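Local coordinates for protein putative NTP pyrophosphohydrolase (Exiguobacterium sibiricum 255-15, PDB 3NL9) that probably hydrolyses nucleoside triphosphates to the monophosphate and pyrophosphate, as an all-helical, dimeric member of the MazG clan, at residues V11-Q16 with I122-N127; F18-A23 with Q144-P149; A45-L50 with T58-A63; P116-E121 with V164-E169. All blocks are in the same frame, centred on the assembly; numbering follows the deposited sequence.

In the fold
From the N terminus, helix 7-17 supplies residues 11-16 to contact 1, and the next loop supplies residues 18-23 to contact 2. Contact 3 closes first: the antiparallel helices 31-52 and 57-79 meet across a short connection, nested inside the loops closed by contacts 1 and 2. Helix 117-128 then serves two contacts, its start entering contact 4 and its later turns closing contact 1. Residues 144-149 close contact 2, and helix 156-170 closes contact 4, so contacts 1, 2 and 4 cross along the chain. Contact 1, which touches contacts 2 and 4, ties helix 7-17 to 117-128, contact 4 ties that helix to 156-170, and contact 3 lies across the chain's centre from contacts 1 and 2.

Contact 1 (V11-Q16 with I122-N127); sequences VKQFHQ and IVQQAN. With EDO (1,2-ethanediol), chain B.
The segments 11-16 and 122-127, parts of helices 7-17 and 117-128, run nearly parallel, their axes 10.6 Å apart and inclined by 16°, with Phe14 facing Asn127. Phe14 CE1 lies 3.5 Å from Asn127 CB, and the amide of Asn127 lies over one ring face, tilted 28° from it, with ND2 4.0 Å above the ring centre. The Phe14 ring reaches this place because CG is anti to the backbone N (chi1 179°). A large flat ring suits a position that must span the gap, and the short asparagine side chain sets its amide directly over the ring face. Were Phe14 cut back to an alanine, the Asn127 amide would probably lose the ring beneath it. One turn earlier, Gln124 reaches toward Val11 and Gln13; its NE2 bonds to Asp10 O, while OE1 bonds to Tyr103 OH of the second subunit. His15 NE2 shares a 2.8 Å hydrogen bond with O2 of 1,2-ethanediol, probably from the crystallisation liquor and also bonded by Arg37. This is near-parallel helix packing at the subunit interface of an all-helical fold: Val123 packs on Leu159 of helix 156-170, and Val11 on Phe120 and on Gly107 of the second subunit.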
loop_
_atom_site.group_PDB
_atom_site.type_symbol
_atom_site.label_atom_id
_atom_site.label_comp_id
_atom_site.label_asym_id
_atom_site.label_seq_id
_atom_site.Cartn_x
_atom_site.Cartn_y
_atom_site.Cartn_z
ATOM N N VAL A 11 -12.517 4.208 -4.794
ATOM C CA VAL A 11 -12.099 2.979 -5.482
ATOM C C VAL A 11 -13.250 2.017 -5.680
ATOM O O VAL A 11 -13.323 1.355 -6.694
ATOM C CB VAL A 11 -10.955 2.238 -4.795
ATOM C CG1 VAL A 11 -10.563 0.955 -5.619
ATOM C CG2 VAL A 11 -9.799 3.143 -4.677
ATOM N N LYS A 12 -14.151 1.930 -4.701
ATOM C CA LYS A 12 -15.325 1.087 -4.857
ATOM C C LYS A 12 -16.122 1.528 -6.083
ATOM O O LYS A 12 -16.580 0.713 -6.907
ATOM C CB LYS A 12 -16.168 1.158 -3.585
ATOM C CG LYS A 12 -17.366 0.232 -3.605
ATOM C CD LYS A 12 -18.019 0.161 -2.244
ATOM C CE LYS A 12 -19.352 -0.564 -2.359
ATOM N NZ LYS A 12 -19.893 -0.913 -1.029
ATOM N N GLN A 13 -16.279 2.829 -6.206
ATOM C CA GLN A 13 -16.922 3.435 -7.374
ATOM C C GLN A 13 -16.199 3.071 -8.711
ATOM O O GLN A 13 -16.827 2.692 -9.687
ATOM C CB GLN A 13 -16.853 4.946 -7.184
ATOM C CG GLN A 13 -17.246 5.723 -8.404
ATOM C CD GLN A 13 -18.686 5.816 -8.487
ATOM O OE1 GLN A 13 -19.288 6.628 -7.763
ATOM N NE2 GLN A 13 -19.303 4.950 -9.319
ATOM N N PHE A 14 -14.880 3.229 -8.734
ATOM C CA PHE A 14 -14.075 2.850 -9.903
ATOM C C PHE A 14 -14.339 1.376 -10.254
ATOM O O PHE A 14 -14.624 1.045 -11.409
ATOM C CB PHE A 14 -12.584 3.117 -9.646
ATOM C CG PHE A 14 -11.675 2.719 -10.823
ATOM C CD1 PHE A 14 -11.702 3.435 -12.010
ATOM C CD2 PHE A 14 -10.876 1.599 -10.747
ATOM C CE1 PHE A 14 -10.892 3.065 -13.092
ATOM C CE2 PHE A 14 -10.087 1.215 -11.822
ATOM C CZ PHE A 14 -10.090 1.949 -12.982
ATOM N N HIS A 15 -14.307 0.497 -9.246
ATOM C CA HIS A 15 -14.592 -0.923 -9.496
ATOM C C HIS A 15 -15.948 -1.219 -10.128
ATOM O O HIS A 15 -16.006 -2.011 -11.094
ATOM C CB HIS A 15 -14.389 -1.789 -8.234
ATOM C CG HIS A 15 -12.948 -2.110 -7.935
ATOM N ND1 HIS A 15 -12.528 -3.382 -7.605
ATOM C CD2 HIS A 15 -11.842 -1.324 -7.886
ATOM C CE1 HIS A 15 -11.226 -3.369 -7.378
ATOM N NE2 HIS A 15 -10.783 -2.134 -7.542
ATOM N N GLN A 16 -17.012 -0.594 -9.617
ATOM C CA GLN A 16 -18.372 -0.775 -10.186
ATOM C C GLN A 16 -18.361 -0.239 -11.610
ATOM O O GLN A 16 -18.745 -0.936 -12.525
ATOM C CB GLN A 16 -19.474 -0.041 -9.385
ATOM C CG GLN A 16 -19.734 -0.598 -7.950
ATOM C CD GLN A 16 -20.820 0.174 -7.155
ATOM O OE1 GLN A 16 -22.003 0.153 -7.506
ATOM N NE2 GLN A 16 -20.402 0.849 -6.077
ATOM N N ILE A 122 -6.514 13.365 -7.992
ATOM C CA ILE A 122 -6.116 13.489 -9.402
ATOM C C ILE A 122 -6.183 12.110 -10.105
ATOM O O ILE A 122 -6.731 11.974 -11.220
ATOM C CB ILE A 122 -4.704 14.163 -9.521
ATOM C CG1 ILE A 122 -4.820 15.635 -9.140
ATOM C CG2 ILE A 122 -4.144 13.985 -10.934
ATOM C CD1 ILE A 122 -3.527 16.269 -8.723
ATOM N N VAL A 123 -5.685 11.078 -9.431
ATOM C CA VAL A 123 -5.681 9.699 -9.985
ATOM C C VAL A 123 -7.115 9.231 -10.137
ATOM O O VAL A 123 -7.517 8.711 -11.182
ATOM C CB VAL A 123 -4.843 8.728 -9.086
ATOM C CG1 VAL A 123 -5.028 7.275 -9.488
ATOM C CG2 VAL A 123 -3.366 9.050 -9.193
ATOM N N GLN A 124 -7.908 9.425 -9.091
ATOM C CA GLN A 124 -9.331 9.063 -9.147
ATOM C C GLN A 124 -10.088 9.693 -10.304
ATOM O O GLN A 124 -10.883 9.017 -10.997
ATOM C CB GLN A 124 -10.025 9.469 -7.819
ATOM C CG GLN A 124 -11.550 9.212 -7.798
ATOM C CD GLN A 124 -11.882 7.739 -7.892
ATOM O OE1 GLN A 124 -11.017 6.878 -7.718
ATOM N NE2 GLN A 124 -13.149 7.438 -8.068
ATOM N N GLN A 125 -9.889 10.993 -10.491
ATOM C CA GLN A 125 -10.653 11.722 -11.506
ATOM C C GLN A 125 -10.262 11.281 -12.929
ATOM O O GLN A 125 -11.121 11.083 -13.805
ATOM C CB GLN A 125 -10.499 13.229 -11.304
ATOM C CG GLN A 125 -11.164 13.703 -10.035
ATOM C CD GLN A 125 -11.267 15.218 -9.891
ATOM O OE1 GLN A 125 -11.060 15.975 -10.844
ATOM N NE2 GLN A 125 -11.630 15.658 -8.691
ATOM N N ALA A 126 -8.977 11.085 -13.140
ATOM C CA ALA A 126 -8.447 10.596 -14.420
ATOM C C ALA A 126 -8.938 9.166 -14.726
ATOM O O ALA A 126 -9.299 8.824 -15.863
ATOM C CB ALA A 126 -6.888 10.656 -14.386
ATOM N N ASN A 127 -8.962 8.324 -13.693
ATOM C CA ASN A 127 -9.462 6.985 -13.846
ATOM C C ASN A 127 -10.924 7.058 -14.292
ATOM O O ASN A 127 -11.315 6.382 -15.253
ATOM C CB ASN A 127 -9.348 6.203 -12.521
ATOM C CG ASN A 127 -7.980 5.556 -12.322
ATOM O OD1 ASN A 127 -7.110 5.636 -13.194
ATOM N ND2 ASN A 127 -7.808 4.854 -11.186
HETATM C C1 EDO B . -8.119 -2.018 -10.132
HETATM O O1 EDO B . -7.518 -3.310 -9.892
HETATM C C2 EDO B . -7.734 -1.060 -8.995
HETATM O O2 EDO B . -8.066 -1.589 -7.694
#

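Contact 2 (F18-A23 with Q144-P149); sequences FHHPGA and QKVMKP
Val146 pushes both of its methyl groups against the chain that leaves helix 7-17, and it is the one residue of 144-149 that touches 18-23. The tight part is its meeting with Phe18. Val146 CG1 lies 3.5 Å from Phe18 CD1 and 3.7 Å from Phe18 CE1; the methyl comes at the ring obliquely, nearest these two carbons, while the two side chains cross at about a right angle. Val146 CG1 is anti to the backbone N (chi1 177°) and CG2 is anti to the carbonyl carbon, which gives CG1 to Phe18 alone and leaves CG2 shared between Phe18 and His20. A branched, compact residue suits this place, since its two methyls can reach two rings. The looser part is His20, whose NE2 comes no nearer than 4.2 Å to Val146 CG2. Beyond it the segments diverge, and Lys145 and Lys148 are exposed, as befits charged chains. The bend that brings His20 round is a Schellman motif, with His19 at positive phi as its C-prime residue and His20 N returning to His15 O. Phe18 is also stacked on Phe14 and touches Pro137, and His20 meets the rings of Phe14 and His15. With no hydrogen bond or salt bridge joining the two segments, they are held to each other by dispersion and the burial of apolar surface, with a methyl against an imidazole nitrogen at the looser end.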
loop_
_atom_site.group_PDB
_atom_site.type_symbol
_atom_site.label_atom_id
_atom_site.label_comp_id
_atom_site.label_asym_id
_atom_site.label_seq_id
_atom_site.Cartn_x
_atom_site.Cartn_y
_atom_site.Cartn_z
ATOM N N PHE A 18 -16.087 0.268 -13.917
ATOM C CA PHE A 18 -15.196 -0.376 -14.885
ATOM C C PHE A 18 -15.186 -1.901 -14.775
ATOM O O PHE A 18 -14.307 -2.578 -15.348
ATOM C CB PHE A 18 -13.784 0.243 -14.721
ATOM C CG PHE A 18 -13.731 1.641 -15.253
ATOM C CD1 PHE A 18 -13.446 1.883 -16.596
ATOM C CD2 PHE A 18 -14.066 2.714 -14.452
ATOM C CE1 PHE A 18 -13.496 3.181 -17.103
ATOM C CE2 PHE A 18 -14.122 4.012 -14.971
ATOM C CZ PHE A 18 -13.824 4.249 -16.271
ATOM N N HIS A 19 -16.189 -2.420 -14.058
ATOM C CA HIS A 19 -16.450 -3.854 -13.935
ATOM C C HIS A 19 -15.266 -4.618 -13.331
ATOM O O HIS A 19 -14.909 -5.676 -13.831
ATOM C CB HIS A 19 -16.819 -4.498 -15.290
ATOM C CG HIS A 19 -17.945 -3.826 -16.021
ATOM N ND1 HIS A 19 -18.291 -4.168 -17.313
ATOM C CD2 HIS A 19 -18.802 -2.840 -15.652
ATOM C CE1 HIS A 19 -19.313 -3.425 -17.705
ATOM N NE2 HIS A 19 -19.634 -2.602 -16.720
ATOM N N HIS A 20 -14.635 -4.086 -12.289
ATOM C CA HIS A 20 -13.708 -4.891 -11.487
ATOM C C HIS A 20 -14.488 -5.530 -10.345
ATOM O O HIS A 20 -15.603 -5.087 -10.025
ATOM C CB HIS A 20 -12.528 -4.051 -10.964
ATOM C CG HIS A 20 -11.749 -3.380 -12.048
ATOM N ND1 HIS A 20 -10.841 -4.046 -12.836
ATOM C CD2 HIS A 20 -11.744 -2.094 -12.477
ATOM C CE1 HIS A 20 -10.313 -3.207 -13.709
ATOM N NE2 HIS A 20 -10.835 -2.012 -13.505
ATOM N N PRO A 21 -13.930 -6.607 -9.761
ATOM C CA PRO A 21 -14.605 -7.300 -8.675
ATOM C C PRO A 21 -14.844 -6.420 -7.476
ATOM O O PRO A 21 -14.014 -5.548 -7.149
ATOM C CB PRO A 21 -13.634 -8.455 -8.317
ATOM C CG PRO A 21 -12.838 -8.689 -9.570
ATOM C CD PRO A 21 -12.709 -7.331 -10.208
ATOM N N GLY A 22 -15.973 -6.656 -6.823
ATOM C CA GLY A 22 -16.280 -6.028 -5.560
ATOM C C GLY A 22 -17.231 -6.912 -4.767
ATOM O O GLY A 22 -18.194 -7.413 -5.312
ATOM N N ALA A 23 -16.975 -7.079 -3.482
ATOM C CA ALA A 23 -17.889 -7.827 -2.585
ATOM C C ALA A 23 -18.754 -6.904 -1.698
ATOM O O ALA A 23 -18.250 -5.987 -1.059
ATOM C CB ALA A 23 -17.098 -8.800 -1.714
ATOM N N GLN A 144 -9.343 -7.846 -21.810
ATOM C CA GLN A 144 -10.347 -6.915 -21.271
ATOM C C GLN A 144 -9.755 -5.699 -20.547
ATOM O O GLN A 144 -10.376 -5.169 -19.617
ATOM C CB GLN A 144 -11.311 -7.667 -20.335
ATOM C CG GLN A 144 -12.154 -8.731 -21.028
ATOM C CD GLN A 144 -12.904 -8.185 -22.232
ATOM O OE1 GLN A 144 -12.379 -8.156 -23.344
ATOM N NE2 GLN A 144 -14.134 -7.746 -22.012
ATOM N N LYS A 145 -8.565 -5.260 -20.963
ATOM C CA LYS A 145 -7.923 -4.111 -20.342
ATOM C C LYS A 145 -8.795 -2.875 -20.609
ATOM O O LYS A 145 -9.320 -2.706 -21.714
ATOM C CB LYS A 145 -6.503 -3.891 -20.890
ATOM C CG LYS A 145 -5.674 -2.918 -20.048
ATOM C CD LYS A 145 -4.301 -2.614 -20.646
ATOM C CE LYS A 145 -3.479 -1.716 -19.711
ATOM N NZ LYS A 145 -2.848 -0.573 -20.429
ATOM N N VAL A 146 -8.984 -2.056 -19.578
ATOM C CA VAL A 146 -9.686 -0.785 -19.745
ATOM C C VAL A 146 -8.764 0.147 -20.544
ATOM O O VAL A 146 -7.624 0.400 -20.142
ATOM C CB VAL A 146 -10.035 -0.109 -18.391
ATOM C CG1 VAL A 146 -10.703 1.266 -18.623
ATOM C CG2 VAL A 146 -10.960 -1.013 -17.556
HETATM N N MSE A 147 -9.287 0.681 -21.640
HETATM C CA MSE A 147 -8.509 1.533 -22.548
HETATM C C MSE A 147 -8.849 3.011 -22.345
HETATM O O MSE A 147 -9.941 3.339 -21.890
HETATM C CB MSE A 147 -8.814 1.135 -23.987
HETATM C CG MSE A 147 -8.500 -0.336 -24.293
HETATM SE SE MSE A 147 -6.589 -0.715 -24.247
HETATM C CE MSE A 147 -6.010 -0.491 -22.425
ATOM N N LYS A 148 -7.895 3.878 -22.675
ATOM C CA LYS A 148 -8.080 5.322 -22.551
ATOM C C LYS A 148 -8.843 5.850 -23.776
ATOM O O LYS A 148 -8.548 5.479 -24.916
ATOM C CB LYS A 148 -6.724 6.050 -22.435
ATOM C CG LYS A 148 -5.686 5.479 -21.445
ATOM C CD LYS A 148 -4.281 6.051 -21.782
ATOM C CE LYS A 148 -3.105 5.192 -21.286
ATOM N NZ LYS A 148 -3.052 5.055 -19.827
ATOM N N PRO A 149 -9.831 6.727 -23.565
ATOM C CA PRO A 149 -10.511 7.256 -24.747
ATOM C C PRO A 149 -9.737 8.403 -25.388
ATOM O O PRO A 149 -8.882 9.022 -24.738
ATOM C CB PRO A 149 -11.847 7.761 -24.188
ATOM C CG PRO A 149 -11.501 8.188 -22.794
ATOM C CD PRO A 149 -10.405 7.255 -22.311
#

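Contact 3 (A45-L50 with T58-A63); sequences AVVEFL and TEFLAA
The ring of Phe60 is the flat group of this contact, pointing from helix 57-79 at the backbone of Val47 and Leu50; both carbonyl oxygens approach it obliquely, and His51 meets it edge-to-face. Phe60 CD1 is 3.8 Å from Leu50 O, and Phe60 CE1 is 3.9 Å from Val47 O, so ring carbons rest against main chain as well as against side chains. With CG anti to the backbone N (chi1 173°), the ring extends far enough to bring CE1 within 4.1 Å of Leu50 CB. Its far end, CZ, meets Val47 CG1 at 4.4 Å. Phenylalanine suits a buried site where one flat, apolar group must bridge two successive turns of the facing helix. Leu50 returns the contact: its CD1 approaches Ala63 O at 4.2 Å and also meets the Ala63 methyl, alanine being small enough to receive a leucine branch. A serine in place of Phe60 would probably open a gap beside Val47 and Leu50 and leave the His51 ring without its aromatic partner. The short segments run antiparallel, at 161° with axes 10.7 Å apart, as two consecutive helices joined by a short connection: a helical hairpin. Helix 31-52 has a wider pi-type turn at 45-48 just where Val47 enters the contact. The hairpin packs against the same two helices of the second subunit, whose Ser78, on helix 57-79, lies at Val47 and whose Val35, on helix 31-52, lies at Ala63.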
loop_
_atom_site.group_PDB
_atom_site.type_symbol
_atom_site.label_atom_id
_atom_site.label_comp_id
_atom_site.label_asym_id
_atom_site.label_seq_id
_atom_site.Cartn_x
_atom_site.Cartn_y
_atom_site.Cartn_z
ATOM N N ALA A 45 4.542 0.122 -5.387
ATOM C CA ALA A 45 5.170 0.435 -4.073
ATOM C C ALA A 45 6.638 0.013 -4.008
ATOM O O ALA A 45 7.399 0.573 -3.206
ATOM C CB ALA A 45 4.427 -0.231 -2.942
ATOM N N VAL A 46 7.029 -0.980 -4.816
ATOM C CA VAL A 46 8.428 -1.447 -4.812
ATOM C C VAL A 46 9.161 -0.997 -6.077
ATOM O O VAL A 46 10.111 -0.245 -5.987
ATOM C CB VAL A 46 8.540 -2.984 -4.638
ATOM C CG1 VAL A 46 10.025 -3.440 -4.609
ATOM C CG2 VAL A 46 7.786 -3.427 -3.364
ATOM N N VAL A 47 8.744 -1.472 -7.249
ATOM C CA VAL A 47 9.570 -1.310 -8.458
ATOM C C VAL A 47 9.579 0.148 -8.922
ATOM O O VAL A 47 10.654 0.749 -9.004
ATOM C CB VAL A 47 9.158 -2.268 -9.617
ATOM C CG1 VAL A 47 10.050 -2.043 -10.856
ATOM C CG2 VAL A 47 9.211 -3.762 -9.158
ATOM N N GLU A 48 8.404 0.730 -9.191
ATOM C CA GLU A 48 8.372 2.127 -9.675
ATOM C C GLU A 48 8.913 3.086 -8.630
ATOM O O GLU A 48 9.658 3.997 -8.965
ATOM C CB GLU A 48 6.943 2.603 -10.061
ATOM C CG GLU A 48 6.311 1.820 -11.164
ATOM C CD GLU A 48 6.845 2.197 -12.556
ATOM O OE1 GLU A 48 7.401 3.312 -12.718
ATOM O OE2 GLU A 48 6.681 1.370 -13.483
ATOM N N PHE A 49 8.525 2.881 -7.367
ATOM C CA PHE A 49 9.016 3.707 -6.253
ATOM C C PHE A 49 10.565 3.676 -6.155
ATOM O O PHE A 49 11.228 4.732 -5.953
ATOM C CB PHE A 49 8.354 3.221 -4.956
ATOM C CG PHE A 49 8.840 3.888 -3.728
ATOM C CD1 PHE A 49 8.377 5.149 -3.382
ATOM C CD2 PHE A 49 9.778 3.267 -2.904
ATOM C CE1 PHE A 49 8.839 5.776 -2.224
ATOM C CE2 PHE A 49 10.255 3.902 -1.750
ATOM C CZ PHE A 49 9.796 5.149 -1.420
ATOM N N LEU A 50 11.141 2.482 -6.263
ATOM C CA LEU A 50 12.613 2.338 -6.155
ATOM C C LEU A 50 13.352 2.873 -7.391
ATOM O O LEU A 50 14.448 3.411 -7.289
ATOM C CB LEU A 50 13.004 0.874 -5.831
ATOM C CG LEU A 50 12.626 0.398 -4.426
ATOM C CD1 LEU A 50 13.118 -1.037 -4.073
ATOM C CD2 LEU A 50 13.144 1.433 -3.414
ATOM N N THR A 58 23.090 1.054 -11.449
ATOM C CA THR A 58 23.844 0.427 -10.351
ATOM C C THR A 58 23.103 0.573 -9.004
ATOM O O THR A 58 22.917 -0.423 -8.275
ATOM C CB THR A 58 25.256 1.001 -10.281
ATOM O OG1 THR A 58 25.935 0.765 -11.533
ATOM C CG2 THR A 58 26.061 0.377 -9.131
ATOM N N GLU A 59 22.668 1.800 -8.695
ATOM C CA GLU A 59 21.848 2.093 -7.483
ATOM C C GLU A 59 20.611 1.247 -7.460
ATOM O O GLU A 59 20.236 0.661 -6.438
ATOM C CB GLU A 59 21.377 3.567 -7.459
ATOM C CG GLU A 59 22.454 4.536 -7.021
ATOM C CD GLU A 59 21.933 5.864 -6.514
ATOM O OE1 GLU A 59 20.799 6.304 -6.862
ATOM O OE2 GLU A 59 22.694 6.485 -5.750
ATOM N N PHE A 60 19.932 1.246 -8.598
ATOM C CA PHE A 60 18.609 0.692 -8.674
ATOM C C PHE A 60 18.667 -0.831 -8.466
ATOM O O PHE A 60 17.906 -1.390 -7.675
ATOM C CB PHE A 60 17.974 1.078 -10.001
ATOM C CG PHE A 60 16.677 0.414 -10.256
ATOM C CD1 PHE A 60 15.668 0.488 -9.324
ATOM C CD2 PHE A 60 16.458 -0.281 -11.440
ATOM C CE1 PHE A 60 14.462 -0.116 -9.544
ATOM C CE2 PHE A 60 15.248 -0.907 -11.663
ATOM C CZ PHE A 60 14.252 -0.822 -10.724
ATOM N N LEU A 61 19.603 -1.469 -9.146
ATOM C CA LEU A 61 19.797 -2.899 -9.012
ATOM C C LEU A 61 20.212 -3.288 -7.582
ATOM O O LEU A 61 19.720 -4.300 -7.050
ATOM C CB LEU A 61 20.807 -3.403 -10.069
ATOM C CG LEU A 61 20.272 -3.456 -11.499
ATOM C CD1 LEU A 61 21.286 -4.078 -12.475
ATOM C CD2 LEU A 61 18.920 -4.192 -11.497
ATOM N N ALA A 62 21.070 -2.484 -6.936
ATOM C CA ALA A 62 21.479 -2.785 -5.552
ATOM C C ALA A 62 20.262 -2.700 -4.615
ATOM O O ALA A 62 20.124 -3.513 -3.710
ATOM C CB ALA A 62 22.629 -1.858 -5.080
ATOM N N ALA A 63 19.354 -1.760 -4.886
ATOM C CA ALA A 63 18.165 -1.539 -4.061
ATOM C C ALA A 63 17.188 -2.711 -4.261
ATOM O O ALA A 63 16.606 -3.221 -3.292
ATOM C CB ALA A 63 17.488 -0.199 -4.431
#

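Contact 4 (P116-E121 with V164-E169); sequences PGPLFE and VRQMKE
Segment 116-121 meets Arg165 and Gln166 through Pro118. First in sequence, Pro116 turns its ring away to pack on Met106 and Phe109 of helix 87-112, and its carbonyl O accepts a 2.8 Å bond from Phe120 N. Pro118 then sets its ring carbon CG 4.3 Å from Arg165 NH2 and equally 4.3 Å from Gln166 NE2. Proline suits this early helical position, which demands no amide hydrogen, and its rigid ring offers an apolar surface at the edge of the Arg165 guanidinium. Arg165 NH1 forms a salt bridge with Glu169 OE2, 3.1 Å, nearly in the guanidinium plane but well above the carboxylate plane, while NE pairs with Glu162. Glutamine suits position 166 because both ends of its buried amide are held: OE1 accepts from Glu115 N, and NE2 is hydrogen-bonded to Glu162 OE2. This is helix-to-helix packing in an all-helical fold, linking the start of helix 117-128 to the C-terminal helix. Next, Leu119 packs on Leu159 and Val163, and Phe120 faces helix 7-17 at Asp10 and meets Tyr7 edge-to-face.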
loop_
_atom_site.group_PDB
_atom_site.type_symbol
_atom_site.label_atom_id
_atom_site.label_comp_id
_atom_site.label_asym_id
_atom_site.label_seq_id
_atom_site.Cartn_x
_atom_site.Cartn_y
_atom_site.Cartn_z
ATOM N N PRO A 116 -1.285 13.006 0.737
ATOM C CA PRO A 116 -1.763 12.108 -0.326
ATOM C C PRO A 116 -3.131 12.444 -0.924
ATOM O O PRO A 116 -3.420 12.064 -2.074
ATOM C CB PRO A 116 -1.856 10.735 0.388
ATOM C CG PRO A 116 -2.117 11.054 1.777
ATOM C CD PRO A 116 -1.243 12.296 2.034
ATOM N N GLY A 117 -3.991 13.092 -0.149
ATOM C CA GLY A 117 -5.371 13.335 -0.593
ATOM C C GLY A 117 -5.516 13.966 -1.985
ATOM O O GLY A 117 -6.241 13.442 -2.840
ATOM N N PRO A 118 -4.834 15.076 -2.222
ATOM C CA PRO A 118 -4.941 15.766 -3.525
ATOM C C PRO A 118 -4.358 14.973 -4.671
ATOM O O PRO A 118 -4.846 15.059 -5.795
ATOM C CB PRO A 118 -4.153 17.055 -3.306
ATOM C CG PRO A 118 -4.200 17.282 -1.818
ATOM C CD PRO A 118 -4.145 15.908 -1.216
ATOM N N LEU A 119 -3.306 14.192 -4.395
ATOM C CA LEU A 119 -2.742 13.332 -5.409
ATOM C C LEU A 119 -3.689 12.189 -5.741
ATOM O O LEU A 119 -3.903 11.875 -6.915
ATOM C CB LEU A 119 -1.382 12.787 -4.951
ATOM C CG LEU A 119 -0.262 13.813 -4.683
ATOM C CD1 LEU A 119 0.935 13.122 -3.938
ATOM C CD2 LEU A 119 0.225 14.464 -5.970
ATOM N N PHE A 120 -4.233 11.537 -4.708
ATOM C CA PHE A 120 -5.227 10.477 -4.923
ATOM C C PHE A 120 -6.434 11.037 -5.736
ATOM O O PHE A 120 -6.935 10.380 -6.631
ATOM C CB PHE A 120 -5.712 9.897 -3.568
ATOM C CG PHE A 120 -6.842 8.891 -3.704
ATOM C CD1 PHE A 120 -8.136 9.310 -3.813
ATOM C CD2 PHE A 120 -6.575 7.527 -3.717
ATOM C CE1 PHE A 120 -9.167 8.413 -3.932
ATOM C CE2 PHE A 120 -7.625 6.592 -3.823
ATOM C CZ PHE A 120 -8.907 7.034 -3.935
ATOM N N GLU A 121 -6.890 12.238 -5.398
ATOM C CA GLU A 121 -8.016 12.886 -6.122
ATOM C C GLU A 121 -7.745 13.014 -7.632
ATOM O O GLU A 121 -8.622 12.782 -8.446
ATOM C CB GLU A 121 -8.297 14.264 -5.507
ATOM C CG GLU A 121 -9.502 14.981 -6.089
ATOM C CD GLU A 121 -9.810 16.303 -5.347
ATOM O OE1 GLU A 121 -9.364 16.476 -4.184
ATOM O OE2 GLU A 121 -10.509 17.156 -5.932
ATOM N N VAL A 164 4.535 20.315 -6.896
ATOM C CA VAL A 164 5.065 21.714 -6.900
ATOM C C VAL A 164 4.189 22.654 -6.058
ATOM O O VAL A 164 4.699 23.473 -5.302
ATOM C CB VAL A 164 5.224 22.277 -8.342
ATOM C CG1 VAL A 164 5.701 23.761 -8.332
ATOM C CG2 VAL A 164 6.202 21.422 -9.143
ATOM N N ARG A 165 2.865 22.526 -6.174
ATOM C CA ARG A 165 1.950 23.322 -5.358
ATOM C C ARG A 165 2.192 23.104 -3.846
ATOM O O ARG A 165 2.271 24.056 -3.077
ATOM C CB ARG A 165 0.485 23.001 -5.698
ATOM C CG ARG A 165 -0.525 23.908 -4.979
ATOM C CD ARG A 165 -1.946 23.361 -5.024
ATOM N NE ARG A 165 -2.127 22.193 -4.148
ATOM C CZ ARG A 165 -2.182 22.244 -2.817
ATOM N NH1 ARG A 165 -2.064 23.409 -2.168
ATOM N NH2 ARG A 165 -2.351 21.115 -2.127
ATOM N N GLN A 166 2.282 21.849 -3.429
ATOM C CA GLN A 166 2.607 21.532 -2.030
ATOM C C GLN A 166 3.976 22.058 -1.587
ATOM O O GLN A 166 4.097 22.611 -0.479
ATOM C CB GLN A 166 2.528 20.042 -1.764
ATOM C CG GLN A 166 1.126 19.499 -1.864
ATOM C CD GLN A 166 1.011 18.100 -1.300
ATOM O OE1 GLN A 166 1.731 17.737 -0.376
ATOM N NE2 GLN A 166 0.101 17.316 -1.854
HETATM N N MSE A 167 4.974 21.946 -2.461
HETATM C CA MSE A 167 6.287 22.520 -2.178
HETATM C C MSE A 167 6.155 24.014 -1.939
HETATM O O MSE A 167 6.740 24.553 -0.981
HETATM C CB MSE A 167 7.282 22.287 -3.325
HETATM C CG MSE A 167 7.691 20.819 -3.540
HETATM SE SE MSE A 167 8.760 20.540 -5.152
HETATM C CE MSE A 167 10.354 21.599 -4.716
ATOM N N LYS A 168 5.385 24.687 -2.799
ATOM C CA LYS A 168 5.159 26.140 -2.639
ATOM C C LYS A 168 4.396 26.514 -1.360
ATOM O O LYS A 168 4.757 27.479 -0.676
ATOM C CB LYS A 168 4.426 26.714 -3.856
ATOM C CG LYS A 168 5.287 26.841 -5.089
ATOM C CD LYS A 168 4.523 27.582 -6.193
ATOM C CE LYS A 168 5.088 27.274 -7.568
ATOM N NZ LYS A 168 4.111 27.646 -8.626
ATOM N N GLU A 169 3.337 25.764 -1.059
ATOM C CA GLU A 169 2.556 25.955 0.160
ATOM C C GLU A 169 3.401 25.812 1.434
ATOM O O GLU A 169 3.213 26.566 2.398
ATOM C CB GLU A 169 1.389 24.960 0.165
ATOM C CG GLU A 169 0.391 25.085 1.327
ATOM C CD GLU A 169 -0.623 23.935 1.339
ATOM O OE1 GLU A 169 -0.292 22.831 1.833
ATOM O OE2 GLU A 169 -1.750 24.130 0.841
#